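Local coordinates for protein fatty acid synthase 1, isoform A (Drosophila melanogaster, PDB 6FN6) that probably catalyses the dehydration, enoyl-reduction and keto-reduction steps of de novo fatty acid synthesis, this chain being the modifying region of the larger multienzyme, at residues 23-27 with 28-32; 621-624 with 625-629. All coordinates share one frame; numbering follows the deposited sequence.

Contact 1. Residues 23-27 with 28-32; sequences GHTID and GRILF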
ATOM      1  N   GLY A  23     -26.533 -21.836 -16.960  1.00 42.13           N
ATOM      2  CA  GLY A  23     -27.523 -20.818 -16.663  1.00 40.22           C
ATOM      3  C   GLY A  23     -26.929 -19.444 -16.433  1.00 39.52           C
ATOM      4  O   GLY A  23     -27.604 -18.432 -16.613  1.00 40.29           O
ATOM      5  N   HIS A  24     -25.665 -19.405 -16.018  1.00 40.35           N
ATOM      6  CA  HIS A  24     -24.986 -18.141 -15.757  1.00 36.32           C
ATOM      7  C   HIS A  24     -24.377 -17.581 -17.039  1.00 36.65           C
ATOM      8  O   HIS A  24     -23.161 -17.414 -17.140  1.00 36.46           O
ATOM      9  CB  HIS A  24     -23.910 -18.330 -14.686  1.00 35.92           C
ATOM     10  CG  HIS A  24     -23.316 -17.048 -14.191  1.00 35.97           C
ATOM     11  ND1 HIS A  24     -22.112 -16.557 -14.649  1.00 36.11           N
ATOM     12  CD2 HIS A  24     -23.763 -16.152 -13.279  1.00 33.54           C
ATOM     13  CE1 HIS A  24     -21.843 -15.418 -14.039  1.00 33.85           C
ATOM     14  NE2 HIS A  24     -22.830 -15.149 -13.203  1.00 32.48           N
ATOM     15  N   THR A  25     -25.235 -17.287 -18.013  1.00 35.66           N
ATOM     16  CA  THR A  25     -24.796 -16.745 -19.294  1.00 36.28           C
ATOM     17  C   THR A  25     -24.765 -15.222 -19.237  1.00 34.93           C
ATOM     18  O   THR A  25     -25.737 -14.586 -18.833  1.00 34.12           O
ATOM     19  CB  THR A  25     -25.720 -17.213 -20.440  1.00 37.95           C
ATOM     20  OG1 THR A  25     -25.693 -18.643 -20.525  1.00 40.32           O
ATOM     21  CG2 THR A  25     -25.289 -16.627 -21.783  1.00 39.20           C
ATOM     22  N   ILE A  26     -23.639 -14.642 -19.640  1.00 35.41           N
ATOM     23  CA  ILE A  26     -23.466 -13.195 -19.609  1.00 41.59           C
ATOM     24  C   ILE A  26     -23.053 -12.709 -20.987  1.00 44.34           C
ATOM     25  O   ILE A  26     -22.007 -13.101 -21.503  1.00 43.96           O
ATOM     26  CB  ILE A  26     -22.419 -12.766 -18.557  1.00 47.33           C
ATOM     27  CG1 ILE A  26     -22.740 -13.359 -17.181  1.00 50.21           C
ATOM     28  CG2 ILE A  26     -22.324 -11.244 -18.488  1.00 47.69           C
ATOM     29  CD1 ILE A  26     -24.002 -12.830 -16.550  1.00 49.38           C
ATOM     30  N   ASP A  27     -23.874 -11.842 -21.572  1.00 56.45           N
ATOM     31  CA  ASP A  27     -23.566 -11.243 -22.863  1.00 56.16           C
ATOM     32  C   ASP A  27     -23.276 -12.314 -23.915  1.00 59.11           C
ATOM     33  O   ASP A  27     -22.314 -12.206 -24.674  1.00 62.59           O
ATOM     34  CB  ASP A  27     -22.373 -10.293 -22.728  1.00 55.89           C
ATOM     35  CG  ASP A  27     -22.245  -9.341 -23.905  1.00 57.70           C
ATOM     36  OD1 ASP A  27     -23.150  -9.325 -24.764  1.00 59.92           O
ATOM     37  OD2 ASP A  27     -21.242  -8.599 -23.965  1.00 57.26           O
ATOM     38  N   GLY A  28     -24.114 -13.346 -23.953  1.00 47.40           N
ATOM     39  CA  GLY A  28     -24.022 -14.373 -24.977  1.00 49.67           C
ATOM     40  C   GLY A  28     -22.926 -15.399 -24.773  1.00 52.02           C
ATOM     41  O   GLY A  28     -22.560 -16.119 -25.702  1.00 53.65           O
ATOM     42  N   ARG A  29     -22.396 -15.475 -23.558  1.00 44.18           N
ATOM     43  CA  ARG A  29     -21.373 -16.463 -23.244  1.00 48.82           C
ATOM     44  C   ARG A  29     -21.485 -16.954 -21.801  1.00 39.74           C
ATOM     45  O   ARG A  29     -21.917 -16.216 -20.913  1.00 37.72           O
ATOM     46  CB  ARG A  29     -19.980 -15.871 -23.507  1.00 59.13           C
ATOM     47  CG  ARG A  29     -19.844 -14.390 -23.144  1.00 66.17           C
ATOM     48  CD  ARG A  29     -18.497 -13.804 -23.553  1.00 74.82           C
ATOM     49  NE  ARG A  29     -18.459 -12.355 -23.335  1.00 83.51           N
ATOM     50  CZ  ARG A  29     -18.044 -11.756 -22.220  1.00 91.16           C
ATOM     51  NH1 ARG A  29     -17.609 -12.469 -21.189  1.00 92.57           N
ATOM     52  NH2 ARG A  29     -18.060 -10.431 -22.140  1.00 94.51           N
ATOM     53  N   ILE A  30     -21.107 -18.210 -21.581  1.00 46.93           N
ATOM     54  CA  ILE A  30     -21.160 -18.804 -20.250  1.00 46.78           C
ATOM     55  C   ILE A  30     -19.953 -18.335 -19.444  1.00 42.91           C
ATOM     56  O   ILE A  30     -18.809 -18.515 -19.865  1.00 42.46           O
ATOM     57  CB  ILE A  30     -21.208 -20.345 -20.320  1.00 50.38           C
ATOM     58  CG1 ILE A  30     -22.443 -20.805 -21.101  1.00 53.41           C
ATOM     59  CG2 ILE A  30     -21.205 -20.948 -18.914  1.00 51.04           C
ATOM     60  CD1 ILE A  30     -22.456 -22.290 -21.427  1.00 56.07           C
ATOM     61  N   LEU A  31     -20.213 -17.752 -18.279  1.00 56.39           N
ATOM     62  CA  LEU A  31     -19.147 -17.306 -17.388  1.00 52.96           C
ATOM     63  C   LEU A  31     -19.182 -18.082 -16.085  1.00 44.91           C
ATOM     64  O   LEU A  31     -20.241 -18.224 -15.470  1.00 42.65           O
ATOM     65  CB  LEU A  31     -19.274 -15.814 -17.089  1.00 60.63           C
ATOM     66  CG  LEU A  31     -18.536 -14.866 -18.029  1.00 68.60           C
ATOM     67  CD1 LEU A  31     -19.170 -14.913 -19.406  1.00 71.98           C
ATOM     68  CD2 LEU A  31     -18.547 -13.458 -17.465  1.00 68.85           C
ATOM     69  N   PHE A  32     -18.027 -18.581 -15.655  1.00 44.37           N
ATOM     70  CA  PHE A  32     -17.961 -19.227 -14.357  1.00 43.45           C
ATOM     71  C   PHE A  32     -18.229 -18.164 -13.304  1.00 44.47           C
ATOM     72  O   PHE A  32     -17.485 -17.189 -13.210  1.00 47.15           O
ATOM     73  CB  PHE A  32     -16.614 -19.898 -14.111  1.00 44.66           C
ATOM     74  CG  PHE A  32     -16.643 -20.879 -12.974  1.00 44.36           C
ATOM     75  CD1 PHE A  32     -17.255 -22.112 -13.131  1.00 45.91           C
ATOM     76  CD2 PHE A  32     -16.086 -20.563 -11.746  1.00 43.79           C
ATOM     77  CE1 PHE A  32     -17.298 -23.017 -12.089  1.00 46.93           C
ATOM     78  CE2 PHE A  32     -16.124 -21.464 -10.700  1.00 44.55           C
ATOM     79  CZ  PHE A  32     -16.733 -22.693 -10.871  1.00 45.88           C
TER
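His24 holds CG anti to its own amide nitrogen (chi1 -170°), and with chi2 at -99° the imidazole turns ND1 onto the carbonyl of Leu31. ND1 donates to Leu31 O at 2.6 Å; the bond is bent, 140° at the hydrogen, with the oxygen somewhat out of the ring plane, and it would help set the rotation of the ring. CD1 of Ile26 sits over one ring face, toward the rim. Leu31 N donates to His24 O at 3.2 Å. The strands 24-26 and 29-31 form a weakly bonded beta hairpin in the N-terminal hotdog fold of the dehydratase, where His24 is the predicted proton acceptor; its side chain lies about 3 Å from that of Asp175, the predicted proton donor. Ile26 N donates to Arg29 O at 2.7 Å. On the face carrying Ile26 and Arg29, Ile26 CB packs on Leu31 CD1 at 4.0 Å, while Thr25 and Ile30 lie on the opposite face, Thr25 OG1 3.9 Å from Ile30 CG1, the hydroxyl being hydrogen-bonded to Ala22 O. Arg29 NH2 stays 4.1 Å from Asp27 OD2, beyond a salt bridge; that carboxylate oxygen is held instead by Arg251 NE and Arg252 N.

Contact 2. Residues 621-624 with 625-629; sequences GKLA and ADALP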
ATOM      1  N   GLY A 621     -12.185   2.756 -24.548  1.00 94.83           N
ATOM      2  CA  GLY A 621     -12.887   1.848 -23.659  1.00 90.67           C
ATOM      3  C   GLY A 621     -12.064   1.411 -22.463  1.00 96.18           C
ATOM      4  O   GLY A 621     -12.550   0.676 -21.602  1.00100.09           O
ATOM      5  N   LYS A 622     -10.816   1.863 -22.400  1.00133.24           N
ATOM      6  CA  LYS A 622      -9.956   1.555 -21.265  1.00119.59           C
ATOM      7  C   LYS A 622     -10.565   2.144 -19.997  1.00123.18           C
ATOM      8  O   LYS A 622     -10.398   1.601 -18.904  1.00124.11           O
ATOM      9  CB  LYS A 622      -8.540   2.091 -21.494  1.00124.65           C
ATOM     10  CG  LYS A 622      -7.762   1.323 -22.557  1.00130.49           C
ATOM     11  CD  LYS A 622      -6.418   1.972 -22.869  1.00134.16           C
ATOM     12  CE  LYS A 622      -5.435   1.863 -21.708  1.00136.43           C
ATOM     13  NZ  LYS A 622      -5.046   0.453 -21.416  1.00139.96           N
ATOM     14  N   LEU A 623     -11.274   3.257 -20.154  1.00 93.53           N
ATOM     15  CA  LEU A 623     -11.997   3.876 -19.049  1.00 95.54           C
ATOM     16  C   LEU A 623     -13.497   3.670 -19.237  1.00 89.65           C
ATOM     17  O   LEU A 623     -14.027   3.879 -20.330  1.00 90.10           O
ATOM     18  CB  LEU A 623     -11.674   5.370 -18.964  1.00 93.15           C
ATOM     19  CG  LEU A 623     -12.399   6.180 -17.885  1.00 96.11           C
ATOM     20  CD1 LEU A 623     -12.006   5.709 -16.493  1.00 97.26           C
ATOM     21  CD2 LEU A 623     -12.120   7.666 -18.053  1.00 95.97           C
ATOM     22  N   ALA A 624     -14.179   3.252 -18.175  1.00 85.71           N
ATOM     23  CA  ALA A 624     -15.614   3.009 -18.245  1.00 84.64           C
ATOM     24  C   ALA A 624     -16.359   4.338 -18.189  1.00 80.04           C
ATOM     25  O   ALA A 624     -15.750   5.384 -17.966  1.00 77.30           O
ATOM     26  CB  ALA A 624     -16.059   2.092 -17.116  1.00 87.93           C
ATOM     27  N   ALA A 625     -17.673   4.299 -18.383  1.00 84.18           N
ATOM     28  CA  ALA A 625     -18.472   5.519 -18.342  1.00 80.96           C
ATOM     29  C   ALA A 625     -18.890   5.909 -16.922  1.00 82.45           C
ATOM     30  O   ALA A 625     -19.117   7.087 -16.644  1.00 80.64           O
ATOM     31  CB  ALA A 625     -19.704   5.357 -19.221  1.00 77.46           C
ATOM     32  N   ASP A 626     -18.986   4.933 -16.025  1.00 67.24           N
ATOM     33  CA  ASP A 626     -19.412   5.214 -14.655  1.00 71.91           C
ATOM     34  C   ASP A 626     -18.429   6.162 -13.963  1.00 75.66           C
ATOM     35  O   ASP A 626     -18.802   6.909 -13.057  1.00 76.41           O
ATOM     36  CB  ASP A 626     -19.563   3.916 -13.854  1.00 75.13           C
ATOM     37  CG  ASP A 626     -18.321   3.049 -13.897  1.00 76.92           C
ATOM     38  OD1 ASP A 626     -17.234   3.570 -14.225  1.00 75.52           O
ATOM     39  OD2 ASP A 626     -18.431   1.842 -13.593  1.00 81.25           O
ATOM     40  N   ALA A 627     -17.174   6.124 -14.398  1.00 89.97           N
ATOM     41  CA  ALA A 627     -16.133   6.965 -13.819  1.00 91.09           C
ATOM     42  C   ALA A 627     -16.384   8.437 -14.130  1.00 87.65           C
ATOM     43  O   ALA A 627     -15.987   9.317 -13.365  1.00 86.27           O
ATOM     44  CB  ALA A 627     -14.766   6.542 -14.329  1.00 92.33           C
ATOM     45  N   LEU A 628     -17.032   8.697 -15.262  1.00 97.64           N
ATOM     46  CA  LEU A 628     -17.286  10.064 -15.705  1.00 92.79           C
ATOM     47  C   LEU A 628     -18.045  10.848 -14.638  1.00 93.22           C
ATOM     48  O   LEU A 628     -19.035  10.356 -14.093  1.00 94.98           O
ATOM     49  CB  LEU A 628     -18.075  10.071 -17.013  1.00 87.19           C
ATOM     50  CG  LEU A 628     -17.396   9.405 -18.211  1.00 83.54           C
ATOM     51  CD1 LEU A 628     -18.365   9.308 -19.381  1.00 81.49           C
ATOM     52  CD2 LEU A 628     -16.139  10.159 -18.610  1.00 81.07           C
ATOM     53  N   PRO A 629     -17.583  12.073 -14.331  1.00 76.34           N
ATOM     54  CA  PRO A 629     -18.237  12.842 -13.265  1.00 78.83           C
ATOM     55  C   PRO A 629     -19.716  13.116 -13.532  1.00 78.52           C
ATOM     56  O   PRO A 629     -20.117  13.340 -14.673  1.00 81.47           O
ATOM     57  CB  PRO A 629     -17.435  14.150 -13.233  1.00 76.54           C
ATOM     58  CG  PRO A 629     -16.796  14.249 -14.573  1.00 73.20           C
ATOM     59  CD  PRO A 629     -16.510  12.842 -14.985  1.00 72.83           C
TER
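Leu623 and Ala627 make the apolar touch here, CD1 of the leucine lying 3.6 Å from CB of the alanine. The leucine side chain starts with CG anti to the backbone N (chi1 178°), and chi2 near 64° then swings CD1 round to the methyl group. Ala627 offers CB directly, since its bond from CA already points at the preceding residues; the same methyl is 3.9 Å from Ala624 O. A second touch involves Asp626, whose CG stands between the backbone N and the carbonyl carbon (chi1 53°). That torsion folds the carboxylate back along the chain and sets OD1 3.5 Å from Ala624 CB, a van der Waals approach to a methyl group. Leu628 comes less close: its CG is 4.4 Å from Ala624 O. The type I beta turn from Ala625 to Leu628, closed by Leu628 N donating to Ala625 O at 3.0 Å, carries Asp626 and Ala627 back toward Leu623 and Ala624. The whole stretch is loop in what is probably the enoylreductase part of the chain, following helix 613-620, whose end Gly621 marks with its positive phi. Leu623 leans back on Met617 of that helix, and Leu628 packs on Arg614 and Leu618. Ala624 and Asp626 meet Leu248 of strand 239-248 in the dehydratase, while Pro629 rests against Asp837 and Glu841 of helix 836-841.

How the contacts relate
Contact 1 is partly buried, with His24, Ile26 and Leu31 buried in the dehydratase; contact 2 is a surface contact in a loop between helix 613-620 and strand 642-646. They share no element and do not touch: their centres are 24 Å apart and their nearest atoms about 12 Å. Chemistry follows place. Across the hairpin of 23-32, backbone hydrogen bonds and an imidazole-to-carbonyl bond join the two halves beside a predicted active site. In 621-629 the halves meet through methyl groups and a carboxylate oxygen, and the one turn bond lies within 625-629, away from the annotated sites. Both nevertheless reach the dehydratase's C-terminal stretch: contact 1 through Arg251 and Arg252, contact 2 through Leu248.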